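Local coordinates for 1-phosphatidylinositol 4,5-bisphosphate phosphodiesterase (Drosophila melanogaster, PDB 6IRB), which belongs to the phosphoinositide phospholipase C-beta family and is represented here by a long, almost wholly helical chain whose C-terminal helix folds back antiparallel along the longer one, at residues A[108-112]-A[200-205]; A[119-124]-A[189-194]. The protein carries 2 engineered substitutions. One frame throughout, in Å; residues are numbered along the deposited sequence.

Interaction 1. Residues A[108-112]-A[200-205]; sequences MKALM and QIEEFS
The CA of Lys109 is nearest that of Phe204, and the CA of Met112 nearest that of Ile201, across two helices that run nearly antiparallel, at 171°, with axes 11.4 Å apart. Met112, a selenomethionine, reaches across with CG anti to the backbone N (chi1 -164°). Its SE lies obliquely to the Phe204 ring, 4.5 Å from the ring centroid. The chain then bends at its last torsion, which brings CE to within 3.4 Å of Ile201 CG1. Met112 thus meets both the Phe204 ring and CG1 of Ile201, one turn earlier on the same helix as Phe204. Met108, also a selenomethionine, touches the far part of the ring through CB, 4.0 Å from Phe204 CE1. Beyond CB its chain turns from the other helix.

Lys109 is extended, and its CB, CG and CD run past Phe204 CE2, CG at 3.5 Å. At its end, NZ donates a hydrogen bond of 2.7 Å to Ser205 OG. The serine hydroxyl in turn donates to Ile201 O, from above the carbonyl plane. That carbonyl also accepts from Ser205 N, so the lysine is tied through the hydroxyl to the helix backbone. Gln200 OE1 accepts a hydrogen bond from Gln116 NE2. The arrangement is a Met-aromatic contact within an antiparallel helical hairpin.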
HETATM    1  N   MSE A 108      -1.947  -3.166  22.630  1.00 61.20           N
HETATM    2  CA  MSE A 108      -1.503  -4.326  23.388  1.00 70.14           C
HETATM    3  C   MSE A 108      -0.859  -3.907  24.681  1.00 70.73           C
HETATM    4  O   MSE A 108      -1.177  -4.446  25.743  1.00 74.93           O
HETATM    5  CB  MSE A 108      -0.522  -5.178  22.602  1.00 92.57           C
HETATM    6  CG  MSE A 108      -1.139  -6.461  22.097  1.00133.16           C
HETATM    7 SE   MSE A 108      -0.005  -7.315  20.768  1.00168.78          SE
HETATM    8  CE  MSE A 108      -0.470  -6.315  19.157  1.00166.74           C
ATOM      9  N   LYS A 109       0.040  -2.925  24.605  1.00 66.89           N
ATOM     10  CA  LYS A 109       0.743  -2.518  25.814  1.00 63.71           C
ATOM     11  C   LYS A 109      -0.247  -1.945  26.823  1.00 62.13           C
ATOM     12  O   LYS A 109      -0.219  -2.298  28.007  1.00 68.15           O
ATOM     13  CB  LYS A 109       1.884  -1.546  25.489  1.00 59.44           C
ATOM     14  CG  LYS A 109       2.958  -1.545  26.597  1.00 80.72           C
ATOM     15  CD  LYS A 109       4.356  -1.025  26.186  1.00 99.27           C
ATOM     16  CE  LYS A 109       5.442  -1.436  27.226  1.00 93.59           C
ATOM     17  NZ  LYS A 109       6.867  -1.246  26.788  1.00 88.57           N
ATOM     18  N   ALA A 110      -1.154  -1.079  26.366  1.00 63.80           N
ATOM     19  CA  ALA A 110      -2.211  -0.576  27.243  1.00 62.59           C
ATOM     20  C   ALA A 110      -3.010  -1.728  27.842  1.00 59.09           C
ATOM     21  O   ALA A 110      -3.278  -1.752  29.050  1.00 59.05           O
ATOM     22  CB  ALA A 110      -3.126   0.375  26.476  1.00 60.30           C
ATOM     23  N   LEU A 111      -3.425  -2.676  26.996  1.00 63.48           N
ATOM     24  CA  LEU A 111      -4.213  -3.816  27.456  1.00 69.48           C
ATOM     25  C   LEU A 111      -3.486  -4.573  28.553  1.00 62.60           C
ATOM     26  O   LEU A 111      -4.105  -5.033  29.520  1.00 61.40           O
ATOM     27  CB  LEU A 111      -4.511  -4.743  26.284  1.00 84.01           C
ATOM     28  CG  LEU A 111      -5.595  -5.782  26.533  1.00 89.08           C
ATOM     29  CD1 LEU A 111      -6.926  -5.092  26.755  1.00 94.56           C
ATOM     30  CD2 LEU A 111      -5.656  -6.747  25.350  1.00 87.49           C
HETATM   31  N   MSE A 112      -2.172  -4.703  28.422  1.00 58.52           N
HETATM   32  CA  MSE A 112      -1.392  -5.381  29.425  1.00 62.75           C
HETATM   33  C   MSE A 112      -1.522  -4.706  30.761  1.00 61.35           C
HETATM   34  O   MSE A 112      -1.914  -5.314  31.749  1.00 60.26           O
HETATM   35  CB  MSE A 112       0.078  -5.344  29.055  1.00 68.00           C
HETATM   36  CG  MSE A 112       0.921  -6.316  29.813  1.00 89.72           C
HETATM   37 SE   MSE A 112       2.633  -6.597  28.967  1.00107.97          SE
HETATM   38  CE  MSE A 112       3.405  -4.850  29.373  1.00100.16           C
ATOM     39  N   GLN A 200       6.562  -9.840  32.749  1.00 47.93           N
ATOM     40  CA  GLN A 200       5.710  -9.761  31.563  1.00 49.24           C
ATOM     41  C   GLN A 200       6.016  -8.520  30.736  1.00 56.19           C
ATOM     42  O   GLN A 200       6.134  -8.593  29.508  1.00 66.49           O
ATOM     43  CB  GLN A 200       4.239  -9.779  31.959  1.00 44.50           C
ATOM     44  CG  GLN A 200       3.766 -11.104  32.490  1.00 43.39           C
ATOM     45  CD  GLN A 200       2.543 -10.975  33.378  1.00 71.22           C
ATOM     46  OE1 GLN A 200       1.788 -10.005  33.274  1.00 69.34           O
ATOM     47  NE2 GLN A 200       2.308 -11.984  34.221  1.00 64.30           N
ATOM     48  N   ILE A 201       6.136  -7.367  31.402  1.00 56.56           N
ATOM     49  CA  ILE A 201       6.443  -6.106  30.723  1.00 53.21           C
ATOM     50  C   ILE A 201       7.768  -6.212  29.982  1.00 55.56           C
ATOM     51  O   ILE A 201       7.857  -5.972  28.771  1.00 54.13           O
ATOM     52  CB  ILE A 201       6.484  -4.954  31.744  1.00 55.79           C
ATOM     53  CG1 ILE A 201       5.099  -4.695  32.338  1.00 71.34           C
ATOM     54  CG2 ILE A 201       7.135  -3.706  31.149  1.00 54.21           C
ATOM     55  CD1 ILE A 201       5.132  -4.212  33.772  1.00 85.44           C
ATOM     56  N   GLU A 202       8.821  -6.554  30.725  1.00 59.20           N
ATOM     57  CA  GLU A 202      10.151  -6.735  30.162  1.00 64.18           C
ATOM     58  C   GLU A 202      10.115  -7.641  28.944  1.00 69.22           C
ATOM     59  O   GLU A 202      10.571  -7.266  27.859  1.00 72.37           O
ATOM     60  CB  GLU A 202      11.048  -7.319  31.249  1.00 78.38           C
ATOM     61  CG  GLU A 202      12.320  -7.982  30.787  1.00 98.02           C
ATOM     62  CD  GLU A 202      12.872  -8.931  31.845  1.00104.64           C
ATOM     63  OE1 GLU A 202      12.551  -8.760  33.047  1.00 96.60           O
ATOM     64  OE2 GLU A 202      13.619  -9.856  31.466  1.00113.71           O
ATOM     65  N   GLU A 203       9.538  -8.833  29.099  1.00 72.15           N
ATOM     66  CA  GLU A 203       9.477  -9.775  27.988  1.00 77.33           C
ATOM     67  C   GLU A 203       8.632  -9.233  26.844  1.00 70.10           C
ATOM     68  O   GLU A 203       8.996  -9.383  25.673  1.00 71.35           O
ATOM     69  CB  GLU A 203       8.949 -11.119  28.464  1.00 85.47           C
ATOM     70  CG  GLU A 203       9.074 -12.169  27.406  1.00 96.37           C
ATOM     71  CD  GLU A 203       9.930 -13.308  27.873  1.00104.48           C
ATOM     72  OE1 GLU A 203       9.972 -13.535  29.103  1.00 93.90           O
ATOM     73  OE2 GLU A 203      10.583 -13.947  27.017  1.00115.35           O
ATOM     74  N   PHE A 204       7.479  -8.639  27.156  1.00 69.84           N
ATOM     75  CA  PHE A 204       6.647  -8.081  26.094  1.00 79.83           C
ATOM     76  C   PHE A 204       7.405  -7.020  25.311  1.00 75.82           C
ATOM     77  O   PHE A 204       7.351  -6.991  24.077  1.00 82.84           O
ATOM     78  CB  PHE A 204       5.353  -7.482  26.646  1.00 85.99           C
ATOM     79  CG  PHE A 204       4.665  -6.532  25.681  1.00 94.79           C
ATOM     80  CD1 PHE A 204       3.769  -7.020  24.734  1.00101.78           C
ATOM     81  CD2 PHE A 204       4.917  -5.164  25.709  1.00 92.84           C
ATOM     82  CE1 PHE A 204       3.131  -6.169  23.842  1.00 98.07           C
ATOM     83  CE2 PHE A 204       4.286  -4.310  24.812  1.00 95.36           C
ATOM     84  CZ  PHE A 204       3.392  -4.812  23.884  1.00 96.27           C
ATOM     85  N   SER A 205       8.102  -6.127  26.012  1.00 70.91           N
ATOM     86  CA  SER A 205       8.871  -5.093  25.329  1.00 86.03           C
ATOM     87  C   SER A 205       9.908  -5.711  24.391  1.00 97.00           C
ATOM     88  O   SER A 205       9.920  -5.417  23.190  1.00 96.48           O
ATOM     89  CB  SER A 205       9.505  -4.154  26.361  1.00 79.98           C
ATOM     90  OG  SER A 205       8.507  -3.392  27.036  1.00 68.88           O
TER

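Interaction 2. Residues A[119-124]-A[189-194]; sequences QIKQLE and AMEKLK
Leu123 and Leu193 meet methyl to methyl, their CD2 atoms 3.5 Å apart. The two side chains lie alongside each other, pointing opposite ways. Met190, a selenomethionine, lies against the same leucine, with CE 3.6 Å from Leu123 CB. Two successive bends, chi2 48° and chi3 77°, turn its end toward the other helix. Its SE also reaches Ile120 CD1, at 3.9 Å.

Ile120 CD1 is shared by three residues of the other helix. Besides Met190 it touches Leu193 CG, and it lies 3.8 Å from Lys194 CG, whose chain crosses it at about a right angle. Glu124 joins in the same manner, through its CG methylene, 3.9 Å from Met190 CE. The side chains of both charged residues therefore touch through aliphatic carbons.

Further out, Ala189 CB borders Leu123 CD2, and the side chains of Ala189 and Met190 also touch His127. Gln119 OE1 lies near Leu193 CD1 and accepts a hydrogen bond from His197. Behind these groups are two helices nearly antiparallel at 173°, with axes 10.6 Å apart. No hydrogen bond joins the two segments. Their pairing rests on apolar contact between partly exposed side chains, with polar and charged residues at its margins.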
ATOM      1  N   GLN A 119      -5.352  -7.627  38.002  1.00 56.89           N
ATOM      2  CA  GLN A 119      -4.952  -8.714  38.892  1.00 62.52           C
ATOM      3  C   GLN A 119      -4.558  -8.177  40.264  1.00 61.72           C
ATOM      4  O   GLN A 119      -4.954  -8.727  41.302  1.00 62.39           O
ATOM      5  CB  GLN A 119      -3.796  -9.525  38.295  1.00 56.46           C
ATOM      6  CG  GLN A 119      -4.131 -10.430  37.117  1.00 58.60           C
ATOM      7  CD  GLN A 119      -2.905 -10.824  36.300  1.00 69.28           C
ATOM      8  OE1 GLN A 119      -1.766 -10.684  36.750  1.00 68.17           O
ATOM      9  NE2 GLN A 119      -3.140 -11.403  35.132  1.00 72.46           N
ATOM     10  N   ILE A 120      -3.718  -7.140  40.278  1.00 60.51           N
ATOM     11  CA  ILE A 120      -3.372  -6.426  41.508  1.00 62.66           C
ATOM     12  C   ILE A 120      -4.612  -6.099  42.338  1.00 57.16           C
ATOM     13  O   ILE A 120      -4.696  -6.439  43.523  1.00 51.64           O
ATOM     14  CB  ILE A 120      -2.556  -5.163  41.176  1.00 64.32           C
ATOM     15  CG1 ILE A 120      -1.226  -5.548  40.520  1.00 55.76           C
ATOM     16  CG2 ILE A 120      -2.289  -4.356  42.419  1.00 72.29           C
ATOM     17  CD1 ILE A 120      -0.204  -6.172  41.469  1.00 53.11           C
ATOM     18  N   LYS A 121      -5.620  -5.484  41.722  1.00 65.77           N
ATOM     19  CA  LYS A 121      -6.786  -5.122  42.522  1.00 62.37           C
ATOM     20  C   LYS A 121      -7.541  -6.362  42.962  1.00 58.91           C
ATOM     21  O   LYS A 121      -8.127  -6.375  44.047  1.00 55.88           O
ATOM     22  CB  LYS A 121      -7.708  -4.182  41.752  1.00 67.20           C
ATOM     23  CG  LYS A 121      -8.962  -3.798  42.522  1.00 83.72           C
ATOM     24  CD  LYS A 121      -9.172  -2.301  42.571  1.00100.19           C
ATOM     25  CE  LYS A 121     -10.517  -1.951  43.204  1.00107.82           C
ATOM     26  NZ  LYS A 121     -11.651  -2.722  42.603  1.00104.94           N
ATOM     27  N   GLN A 122      -7.540  -7.406  42.139  1.00 58.78           N
ATOM     28  CA  GLN A 122      -8.187  -8.647  42.532  1.00 74.45           C
ATOM     29  C   GLN A 122      -7.500  -9.239  43.753  1.00 70.72           C
ATOM     30  O   GLN A 122      -8.158  -9.785  44.647  1.00 78.19           O
ATOM     31  CB  GLN A 122      -8.155  -9.632  41.367  1.00 92.19           C
ATOM     32  CG  GLN A 122      -9.400  -9.608  40.513  1.00100.57           C
ATOM     33  CD  GLN A 122      -9.408 -10.698  39.468  1.00108.56           C
ATOM     34  OE1 GLN A 122      -8.591 -11.620  39.504  1.00107.71           O
ATOM     35  NE2 GLN A 122     -10.330 -10.592  38.519  1.00116.35           N
ATOM     36  N   LEU A 123      -6.172  -9.156  43.797  1.00 60.70           N
ATOM     37  CA  LEU A 123      -5.452  -9.635  44.970  1.00 53.28           C
ATOM     38  C   LEU A 123      -5.719  -8.760  46.188  1.00 52.03           C
ATOM     39  O   LEU A 123      -6.168  -9.255  47.229  1.00 59.98           O
ATOM     40  CB  LEU A 123      -3.956  -9.703  44.684  1.00 59.50           C
ATOM     41  CG  LEU A 123      -3.282 -10.711  45.617  1.00 58.18           C
ATOM     42  CD1 LEU A 123      -4.071 -12.015  45.637  1.00 53.61           C
ATOM     43  CD2 LEU A 123      -1.798 -10.938  45.311  1.00 50.91           C
ATOM     44  N   GLU A 124      -5.409  -7.460  46.083  1.00 51.02           N
ATOM     45  CA  GLU A 124      -5.723  -6.496  47.139  1.00 60.02           C
ATOM     46  C   GLU A 124      -7.125  -6.685  47.694  1.00 61.18           C
ATOM     47  O   GLU A 124      -7.321  -6.786  48.913  1.00 56.41           O
ATOM     48  CB  GLU A 124      -5.545  -5.053  46.634  1.00 66.79           C
ATOM     49  CG  GLU A 124      -4.161  -4.417  46.904  1.00 80.96           C
ATOM     50  CD  GLU A 124      -3.742  -4.390  48.394  1.00 92.75           C
ATOM     51  OE1 GLU A 124      -4.573  -4.686  49.284  1.00 95.52           O
ATOM     52  OE2 GLU A 124      -2.560  -4.072  48.682  1.00 94.14           O
ATOM     53  N   ALA A 189       2.559 -12.873  48.766  1.00 55.60           N
ATOM     54  CA  ALA A 189       1.692 -13.041  47.612  1.00 49.67           C
ATOM     55  C   ALA A 189       1.745 -11.816  46.717  1.00 53.26           C
ATOM     56  O   ALA A 189       1.845 -11.934  45.487  1.00 49.32           O
ATOM     57  CB  ALA A 189       0.260 -13.306  48.069  1.00 47.90           C
HETATM   58  N   MSE A 190       1.691 -10.633  47.318  1.00 49.20           N
HETATM   59  CA  MSE A 190       1.733  -9.422  46.542  1.00 55.90           C
HETATM   60  C   MSE A 190       3.047  -9.276  45.778  1.00 45.23           C
HETATM   61  O   MSE A 190       3.047  -8.997  44.583  1.00 38.05           O
HETATM   62  CB  MSE A 190       1.502  -8.214  47.420  1.00 60.35           C
HETATM   63  CG  MSE A 190       1.295  -6.992  46.580  1.00 70.89           C
HETATM   64 SE   MSE A 190      -0.018  -7.423  45.178  1.00 93.24          SE
HETATM   65  CE  MSE A 190      -1.712  -7.378  46.179  1.00 70.26           C
ATOM     66  N   GLU A 191       4.179  -9.419  46.462  1.00 48.10           N
ATOM     67  CA  GLU A 191       5.449  -9.284  45.750  1.00 55.99           C
ATOM     68  C   GLU A 191       5.474 -10.214  44.548  1.00 56.81           C
ATOM     69  O   GLU A 191       5.739  -9.783  43.420  1.00 61.31           O
ATOM     70  CB  GLU A 191       6.637  -9.535  46.675  1.00 56.23           C
ATOM     71  CG  GLU A 191       7.839  -8.725  46.238  1.00 75.90           C
ATOM     72  CD  GLU A 191       8.952  -8.693  47.262  1.00 97.05           C
ATOM     73  OE1 GLU A 191       9.537  -9.764  47.537  1.00103.04           O
ATOM     74  OE2 GLU A 191       9.250  -7.590  47.778  1.00105.44           O
ATOM     75  N   LYS A 192       5.215 -11.503  44.779  1.00 49.35           N
ATOM     76  CA  LYS A 192       5.258 -12.463  43.687  1.00 56.16           C
ATOM     77  C   LYS A 192       4.354 -12.005  42.544  1.00 65.48           C
ATOM     78  O   LYS A 192       4.753 -12.048  41.373  1.00 77.62           O
ATOM     79  CB  LYS A 192       4.867 -13.850  44.216  1.00 64.45           C
ATOM     80  CG  LYS A 192       4.296 -14.862  43.186  1.00 83.68           C
ATOM     81  CD  LYS A 192       5.016 -14.971  41.830  1.00 89.08           C
ATOM     82  CE  LYS A 192       3.986 -15.244  40.721  1.00 77.80           C
ATOM     83  NZ  LYS A 192       4.597 -15.589  39.417  1.00 72.85           N
ATOM     84  N   LEU A 193       3.150 -11.527  42.867  1.00 57.29           N
ATOM     85  CA  LEU A 193       2.297 -10.918  41.848  1.00 49.29           C
ATOM     86  C   LEU A 193       3.019  -9.810  41.083  1.00 59.04           C
ATOM     87  O   LEU A 193       3.115  -9.858  39.850  1.00 54.91           O
ATOM     88  CB  LEU A 193       0.995 -10.390  42.465  1.00 33.57           C
ATOM     89  CG  LEU A 193      -0.061 -10.081  41.389  1.00 33.68           C
ATOM     90  CD1 LEU A 193       0.055 -11.047  40.233  1.00 42.07           C
ATOM     91  CD2 LEU A 193      -1.494 -10.096  41.906  1.00 41.07           C
ATOM     92  N   LYS A 194       3.488  -8.770  41.788  1.00 54.04           N
ATOM     93  CA  LYS A 194       4.141  -7.677  41.074  1.00 48.23           C
ATOM     94  C   LYS A 194       5.369  -8.117  40.294  1.00 56.39           C
ATOM     95  O   LYS A 194       5.660  -7.539  39.240  1.00 64.79           O
ATOM     96  CB  LYS A 194       4.527  -6.546  42.013  1.00 39.33           C
ATOM     97  CG  LYS A 194       3.380  -5.697  42.478  1.00 42.96           C
ATOM     98  CD  LYS A 194       3.821  -4.815  43.619  1.00 55.41           C
ATOM     99  CE  LYS A 194       2.656  -4.036  44.185  1.00 68.35           C
ATOM    100  NZ  LYS A 194       2.268  -2.935  43.252  1.00 70.22           N
TER

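Overall arrangement
From the N terminus, the chain runs through helix 18-150, which supplies the first segment of both contacts. Residues 108-112 come first and 119-124 follow. The helix then ends, residues 151-156 make the turn, and helix 157-210 comes back alongside. Residues 189-194 close the inner loop in interaction 2. Residues 200-205 close the outer loop in interaction 1, so the first contact encloses the second without crossing it. Their centres lie about 17 Å apart, and their nearest atoms about 5 Å apart without touching. Together they tie the returning helix to the C-terminal part of the longer one, with interaction 2 nearer the turn of the hairpin.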